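Local coordinates for mannitol dehydrogenase (Helicobacter pylori, PDB 3TWO), which probably catalyses the NADP(H)-dependent interconversion of cinnamyl alcohols and their aldehydes, as a zinc-containing member of the medium-chain alcohol dehydrogenase family, at residues K71-G74 and K75-K79. Residues are numbered along the deposited sequence; the frame is centred on the assembly and turned at random.
Sequences KEVG and KGVKK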
loop_
_atom_site.group_PDB
_atom_site.type_symbol
_atom_site.label_atom_id
_atom_site.label_comp_id
_atom_site.label_asym_id
_atom_site.label_seq_id
_atom_site.Cartn_x
_atom_site.Cartn_y
_atom_site.Cartn_z
ATOM N N LYS B 71 10.343 -10.316 -40.811
ATOM C CA LYS B 71 10.956 -10.153 -42.116
ATOM C C LYS B 71 12.382 -10.725 -42.155
ATOM O O LYS B 71 12.788 -11.241 -43.171
ATOM C CB LYS B 71 10.965 -8.667 -42.463
ATOM C CG LYS B 71 11.446 -8.287 -43.868
ATOM C CD LYS B 71 11.638 -6.745 -43.911
ATOM C CE LYS B 71 11.584 -6.137 -45.316
ATOM N NZ LYS B 71 10.137 -5.919 -45.641
ATOM N N GLU B 72 13.152 -10.628 -41.068
ATOM C CA GLU B 72 14.550 -11.093 -41.095
ATOM C C GLU B 72 15.013 -11.555 -39.740
ATOM O O GLU B 72 14.499 -11.102 -38.713
ATOM C CB GLU B 72 15.505 -9.989 -41.534
ATOM C CG GLU B 72 15.543 -9.716 -42.992
ATOM C CD GLU B 72 16.426 -8.504 -43.292
ATOM O OE1 GLU B 72 17.402 -8.251 -42.509
ATOM O OE2 GLU B 72 16.112 -7.800 -44.286
ATOM N N VAL B 73 15.980 -12.463 -39.712
ATOM C CA VAL B 73 16.532 -12.922 -38.399
ATOM C C VAL B 73 18.052 -12.905 -38.452
ATOM O O VAL B 73 18.646 -13.138 -39.518
ATOM C CB VAL B 73 16.017 -14.340 -37.952
ATOM C CG1 VAL B 73 14.503 -14.330 -37.773
ATOM C CG2 VAL B 73 16.406 -15.395 -38.943
ATOM N N GLY B 74 18.677 -12.628 -37.310
ATOM C CA GLY B 74 20.127 -12.706 -37.196
ATOM C C GLY B 74 20.428 -14.177 -37.228
ATOM O O GLY B 74 19.540 -14.996 -37.003
ATOM N N LYS B 75 21.669 -14.507 -37.529
ATOM C CA LYS B 75 22.111 -15.879 -37.739
ATOM C C LYS B 75 22.116 -16.754 -36.473
ATOM O O LYS B 75 21.990 -17.962 -36.588
ATOM C CB LYS B 75 23.477 -15.888 -38.441
ATOM C CG LYS B 75 24.659 -15.836 -37.502
ATOM C CD LYS B 75 25.988 -15.903 -38.252
ATOM C CE LYS B 75 26.570 -14.499 -38.393
ATOM N NZ LYS B 75 26.684 -13.842 -37.039
ATOM N N GLY B 76 22.206 -16.159 -35.282
ATOM C CA GLY B 76 22.074 -16.924 -34.046
ATOM C C GLY B 76 20.664 -17.099 -33.522
ATOM O O GLY B 76 20.447 -17.768 -32.484
ATOM N N VAL B 77 19.683 -16.514 -34.210
ATOM C CA VAL B 77 18.300 -16.577 -33.720
ATOM C C VAL B 77 17.753 -18.003 -33.733
ATOM O O VAL B 77 17.811 -18.672 -34.749
ATOM C CB VAL B 77 17.348 -15.695 -34.545
ATOM C CG1 VAL B 77 15.913 -16.117 -34.298
ATOM C CG2 VAL B 77 17.526 -14.245 -34.203
ATOM N N LYS B 78 17.182 -18.457 -32.620
ATOM C CA LYS B 78 16.604 -19.796 -32.592
ATOM C C LYS B 78 15.103 -19.851 -32.319
ATOM O O LYS B 78 14.451 -20.852 -32.615
ATOM C CB LYS B 78 17.365 -20.689 -31.595
ATOM C CG LYS B 78 17.517 -20.115 -30.163
ATOM C CD LYS B 78 18.886 -20.513 -29.525
ATOM C CE LYS B 78 19.241 -21.991 -29.742
ATOM N NZ LYS B 78 19.984 -22.248 -31.017
ATOM N N LYS B 79 14.546 -18.769 -31.791
ATOM C CA LYS B 79 13.170 -18.820 -31.307
ATOM C C LYS B 79 12.120 -18.475 -32.383
ATOM O O LYS B 79 10.934 -18.732 -32.176
ATOM C CB LYS B 79 13.020 -17.944 -30.061
ATOM C CG LYS B 79 14.071 -18.224 -28.967
ATOM C CD LYS B 79 13.743 -17.439 -27.678
ATOM C CE LYS B 79 12.614 -18.122 -26.906
ATOM N NZ LYS B 79 11.521 -17.181 -26.468
#
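V77 meets the carbonyl oxygen of G74 twice over, by its backbone amide and by its side chain. The amide N closes a type I beta turn, 3.2 Å from G74 O with a nearly straight N-H...O angle of 159°, and stands well above the carbonyl plane, 59° out of it; V77 CB lies 3.4 Å from the same G74 O. The two central residues of the turn are K75 and G76, and the reversal brings V77 back beside the strand the chain has just left. There the valines V73 and V77 cross at about a right angle, with V73 CB and V77 CB 3.9 Å apart. With CG1 anti to the backbone N (chi1 162°), that methyl of V77 reaches the side chain of V73, lying 4.1 Å from V73 CB, while V77 CG2 lies against the backbone of G74, 3.5 Å from G74 O. K75, by contrast, touches G74 with little more than CB, and its bent chain leads away from the strand. The turn lies at the surface of the GroES-like domain, where strand 65-73 ends and the loop toward strand 85-88 begins. V73 and V77 both rest on V32 of the antiparallel neighbour, strand 31-40; K71 and E72 form a classic beta bulge opposite L33, and beyond the turn one side-chain oxygen of E140, OE2, accepts the backbone amides of both K78 and K79, in the loop just after strand 135-139.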